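Putative silent information regulator 2,Putative silent information regulator 2 (Leishmania infantum, PDB 5OL0) probably catalyses the NAD-dependent removal of acetyl groups from protein lysines, as a zinc-containing class I sirtuin that is thought to regulate gene expression. Local coordinates at residues Val46-Pro51 with Asp129-Ala134; Asn96-His101 with Glu164-Glu169. One frame throughout, in Å; residues are numbered along the deposited sequence.

Contact 1. Residues Val46-Pro51 with Asp129-Ala134; sequences VAAGIP and DGLEKA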
# COMPACT_ATOMS: atom_id res chain seq x y z
N VAL A 46 -0.59 -4.08 -9.39
CA VAL A 46 -0.63 -4.16 -10.87
C VAL A 46 -0.97 -5.54 -11.36
O VAL A 46 -1.88 -5.71 -12.19
CB VAL A 46 0.75 -3.79 -11.48
CG1 VAL A 46 0.79 -3.94 -13.03
CG2 VAL A 46 1.11 -2.38 -11.08
N ALA A 47 -0.28 -6.56 -10.84
CA ALA A 47 -0.56 -7.93 -11.24
C ALA A 47 -2.02 -8.37 -10.91
O ALA A 47 -2.50 -9.30 -11.47
CB ALA A 47 0.44 -8.92 -10.65
N ALA A 48 -2.75 -7.68 -10.06
CA ALA A 48 -4.13 -8.04 -9.86
C ALA A 48 -5.05 -7.49 -10.96
O ALA A 48 -6.22 -7.87 -10.99
CB ALA A 48 -4.62 -7.60 -8.52
N GLY A 49 -4.53 -6.61 -11.80
CA GLY A 49 -5.32 -6.00 -12.89
C GLY A 49 -5.84 -4.67 -12.47
O GLY A 49 -6.79 -4.21 -13.03
N ILE A 50 -5.25 -4.01 -11.49
CA ILE A 50 -5.82 -2.72 -11.07
C ILE A 50 -5.51 -1.68 -12.16
O ILE A 50 -4.39 -1.64 -12.61
CB ILE A 50 -5.37 -2.40 -9.66
CG1 ILE A 50 -6.05 -3.46 -8.77
CG2 ILE A 50 -5.76 -0.97 -9.26
CD1 ILE A 50 -5.84 -3.29 -7.30
N PRO A 51 -6.55 -0.95 -12.66
CA PRO A 51 -6.38 0.16 -13.64
C PRO A 51 -5.40 1.25 -13.16
O PRO A 51 -5.70 1.93 -12.16
CB PRO A 51 -7.81 0.77 -13.76
CG PRO A 51 -8.76 -0.31 -13.33
CD PRO A 51 -8.00 -1.17 -12.35
N ASP A 129 -7.00 -0.92 -2.04
CA ASP A 129 -7.67 -2.03 -2.71
C ASP A 129 -8.10 -3.14 -1.77
O ASP A 129 -8.65 -4.11 -2.22
CB ASP A 129 -6.80 -2.55 -3.87
CG ASP A 129 -5.36 -2.97 -3.44
OD1 ASP A 129 -5.18 -3.42 -2.27
OD2 ASP A 129 -4.41 -2.86 -4.30
N GLY A 130 -7.77 -3.07 -0.48
CA GLY A 130 -8.08 -4.14 0.46
C GLY A 130 -7.48 -5.54 0.21
O GLY A 130 -7.87 -6.53 0.85
N LEU A 131 -6.49 -5.65 -0.66
CA LEU A 131 -5.95 -6.97 -0.92
C LEU A 131 -5.11 -7.62 0.15
O LEU A 131 -5.00 -8.82 0.16
CB LEU A 131 -5.21 -7.00 -2.25
CG LEU A 131 -6.09 -6.62 -3.41
CD1 LEU A 131 -5.30 -6.50 -4.72
CD2 LEU A 131 -7.26 -7.57 -3.58
N GLU A 132 -4.49 -6.86 1.01
CA GLU A 132 -3.79 -7.43 2.14
C GLU A 132 -4.81 -8.19 3.04
O GLU A 132 -4.58 -9.34 3.45
CB GLU A 132 -3.07 -6.37 2.95
CG GLU A 132 -1.99 -5.58 2.18
CD GLU A 132 -2.56 -4.40 1.36
OE1 GLU A 132 -3.82 -4.11 1.39
OE2 GLU A 132 -1.76 -3.81 0.64
N LYS A 133 -5.92 -7.51 3.33
CA LYS A 133 -7.06 -8.07 4.08
C LYS A 133 -7.64 -9.27 3.34
O LYS A 133 -7.93 -10.31 3.94
CB LYS A 133 -8.15 -6.99 4.27
CG LYS A 133 -9.31 -7.42 5.15
CD LYS A 133 -10.15 -6.21 5.54
CE LYS A 133 -11.21 -6.59 6.57
NZ LYS A 133 -12.60 -6.64 6.03
N ALA A 134 -7.71 -9.20 2.03
CA ALA A 134 -8.24 -10.34 1.24
C ALA A 134 -7.34 -11.54 1.33
O ALA A 134 -7.80 -12.66 1.29
CB ALA A 134 -8.44 -9.92 -0.23
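Ile50 and Asp129 meet where two loops of the sirtuin's Rossmann-type domain come together, one following strand 36-40 and the other leading from strand 120-125 into the short helix 131-134. The packing is tight at a single point, the tip of Ile50. Its CD1 lies 3.4 Å from Asp129 OD2 and 3.6 Å from Asp129 CB, the two side chains crossing at about a right angle. The extended isoleucine chain (chi2 -176°) carries this methyl across the space between the backbones. Around that point the fit is looser: Leu131 CD1 sits 4.2 Å from Ile50 CD1 and 4.0 Å from Ala48 CB, so one leucine methyl serves both apolar partners. The turn Val46-Gly49 is mostly open to solvent, whereas Leu131 is buried and also rests on His108 of helix 106-116.

No hydrogen bond joins the segments, yet the carboxylate is held at both oxygens. OD2 is hydrogen-bonded to Ser45 OG, just ahead of the first loop, and Ser45 also touches Ile50. Asp129 belongs to the probable NAD-binding set Gln126-Asp129, so the contact probably lies at the edge of the NAD site. The other oxygen closes an Asx turn: with CG between the backbone N and the carbonyl carbon (chi1 56°), Asp129 OD1 accepts from Leu131 N at 3.0 Å, nearly straight at 170° but from above the carboxylate plane.

Contact 2. Residues Asn96-His101 with Glu164-Glu169; sequences NLWPGH and EQNYLE
Trp98 presents the face of its indole to the edge of Tyr167, a T-shaped pair that ties the loop after helix 85-95 to helix 163-171, which lies in the chain between the two cysteine pairs of the zinc site. The planes stand at 86°, and the centroids of the phenol and the five-membered indole ring are 4.7 Å apart. Tyr167 CD1 leads the approach, coming within 3.5 Å of Trp98 CD2, while CE1 of the same edge lies 3.7 Å from Trp98 CD1. With CG anti to the backbone N (chi1 163°), the tyrosine ring extends over the pyrrole half, and its own backbone fills in over the benzene half: Tyr167 CA forms a CH-pi contact 4.2 Å from the centroid of the six-membered ring.

Asn166 comes to the indole's rim instead, near the ring plane, its ND2 4.2 Å from Trp98 CZ3. That nitrogen is buried here without a hydrogen-bonding partner in the model, whereas OD1 is hydrogen-bonded to Ser176 OG and Tyr89 OH, which anchor the amide. Phe149 adds another edge-to-face partner for Trp98.

With no hydrogen bond between the segments, the join depends on shape, dispersion and the weak electrostatics of C-H groups against a pi face.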
# COMPACT_ATOMS: atom_id res chain seq x y z
N ASN A 96 -13.28 -0.06 -9.65
CA ASN A 96 -13.76 -1.38 -9.22
C ASN A 96 -13.10 -1.88 -7.94
O ASN A 96 -12.79 -3.04 -7.82
CB ASN A 96 -13.59 -2.41 -10.38
CG ASN A 96 -14.84 -2.52 -11.20
OD1 ASN A 96 -15.94 -2.50 -10.66
ND2 ASN A 96 -14.67 -2.61 -12.52
N LEU A 97 -12.84 -0.96 -7.00
CA LEU A 97 -12.08 -1.29 -5.80
C LEU A 97 -12.93 -1.85 -4.68
O LEU A 97 -12.42 -2.08 -3.59
CB LEU A 97 -11.33 -0.04 -5.30
CG LEU A 97 -10.24 0.36 -6.30
CD1 LEU A 97 -9.59 1.68 -5.91
CD2 LEU A 97 -9.20 -0.70 -6.44
N TRP A 98 -14.23 -2.05 -4.94
CA TRP A 98 -15.17 -2.61 -3.95
C TRP A 98 -14.66 -3.98 -3.62
O TRP A 98 -14.27 -4.70 -4.53
CB TRP A 98 -16.60 -2.75 -4.56
CG TRP A 98 -17.01 -1.52 -5.28
CD1 TRP A 98 -17.02 -1.35 -6.63
CD2 TRP A 98 -17.34 -0.24 -4.70
NE1 TRP A 98 -17.42 -0.11 -6.93
CE2 TRP A 98 -17.56 0.63 -5.78
CE3 TRP A 98 -17.49 0.24 -3.39
CZ2 TRP A 98 -17.97 1.98 -5.62
CZ3 TRP A 98 -17.88 1.57 -3.20
CH2 TRP A 98 -18.11 2.43 -4.32
N PRO A 99 -14.62 -4.35 -2.32
CA PRO A 99 -14.06 -5.68 -2.00
C PRO A 99 -14.82 -6.82 -2.65
O PRO A 99 -16.06 -6.79 -2.75
CB PRO A 99 -14.18 -5.77 -0.45
CG PRO A 99 -15.12 -4.69 -0.05
CD PRO A 99 -14.93 -3.60 -1.07
N GLY A 100 -14.06 -7.78 -3.15
CA GLY A 100 -14.59 -8.98 -3.70
C GLY A 100 -14.40 -9.04 -5.20
O GLY A 100 -14.74 -10.09 -5.79
N HIS A 101 -13.96 -7.96 -5.84
CA HIS A 101 -13.60 -8.04 -7.30
C HIS A 101 -12.14 -8.48 -7.58
O HIS A 101 -11.88 -9.57 -8.07
CB HIS A 101 -13.91 -6.72 -8.02
CG HIS A 101 -13.50 -6.72 -9.45
ND1 HIS A 101 -14.10 -7.53 -10.40
CD2 HIS A 101 -12.52 -6.05 -10.10
CE1 HIS A 101 -13.53 -7.32 -11.58
NE2 HIS A 101 -12.56 -6.44 -11.42
N GLU A 164 -22.95 -0.57 1.10
CA GLU A 164 -23.78 -1.18 0.06
C GLU A 164 -24.63 -0.10 -0.62
O GLU A 164 -24.71 -0.07 -1.80
CB GLU A 164 -24.63 -2.28 0.73
CG GLU A 164 -25.57 -3.06 -0.15
CD GLU A 164 -25.74 -4.52 0.30
OE1 GLU A 164 -25.84 -4.83 1.53
OE2 GLU A 164 -25.71 -5.40 -0.59
N GLN A 165 -25.22 0.81 0.16
CA GLN A 165 -25.92 1.95 -0.38
C GLN A 165 -24.99 2.83 -1.20
O GLN A 165 -25.35 3.24 -2.31
CB GLN A 165 -26.61 2.76 0.70
CG GLN A 165 -27.39 3.87 0.06
CD GLN A 165 -28.08 4.78 1.00
OE1 GLN A 165 -28.22 4.53 2.21
NE2 GLN A 165 -28.57 5.86 0.42
N ASN A 166 -23.79 3.09 -0.66
CA ASN A 166 -22.83 3.93 -1.36
C ASN A 166 -22.41 3.32 -2.70
O ASN A 166 -22.27 4.01 -3.66
CB ASN A 166 -21.62 4.23 -0.46
CG ASN A 166 -20.64 5.19 -1.11
OD1 ASN A 166 -21.00 6.24 -1.70
ND2 ASN A 166 -19.40 4.83 -1.03
N TYR A 167 -22.22 2.02 -2.72
CA TYR A 167 -21.89 1.26 -3.91
C TYR A 167 -23.02 1.37 -4.96
O TYR A 167 -22.77 1.68 -6.11
CB TYR A 167 -21.63 -0.22 -3.53
CG TYR A 167 -21.68 -1.16 -4.74
CD1 TYR A 167 -20.58 -1.31 -5.57
CD2 TYR A 167 -22.84 -1.81 -5.06
CE1 TYR A 167 -20.65 -2.11 -6.70
CE2 TYR A 167 -22.93 -2.62 -6.18
CZ TYR A 167 -21.82 -2.78 -6.98
OH TYR A 167 -21.94 -3.57 -8.12
N LEU A 168 -24.25 1.15 -4.53
CA LEU A 168 -25.37 1.16 -5.45
C LEU A 168 -25.59 2.56 -6.03
O LEU A 168 -25.81 2.73 -7.24
CB LEU A 168 -26.64 0.67 -4.74
CG LEU A 168 -26.65 -0.84 -4.49
CD1 LEU A 168 -27.88 -1.24 -3.75
CD2 LEU A 168 -26.55 -1.59 -5.80
N GLU A 169 -25.47 3.57 -5.17
CA GLU A 169 -25.58 4.96 -5.62
C GLU A 169 -24.46 5.35 -6.58
O GLU A 169 -24.70 5.83 -7.70
CB GLU A 169 -25.70 5.89 -4.43
CG GLU A 169 -27.10 5.91 -3.88
CD GLU A 169 -27.23 6.68 -2.58
OE1 GLU A 169 -26.24 7.24 -2.06
OE2 GLU A 169 -28.34 6.70 -2.06

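Contact 1, about 9 Å from the centre of the chain, is nearer the middle, beside the probable NAD site; contact 2, at about 19 Å, is nearer the periphery. Both are only partly buried. They share no helix or strand: contact 1 joins two loops of the Rossmann-type part, whereas contact 2 joins a loop to a helix of the zinc-binding part. Contact 1 packs methyls on one another and one of them against a carboxylate, while contact 2 rests on aromatic faces and edges. Their segments alternate along the chain. They touch directly where Leu97 CD2 packs 4.0 Å from Asp129 CB, so neighbouring residues of the loop 96-101 face different ways, Leu97 to contact 1 and Trp98 to helix 163-171.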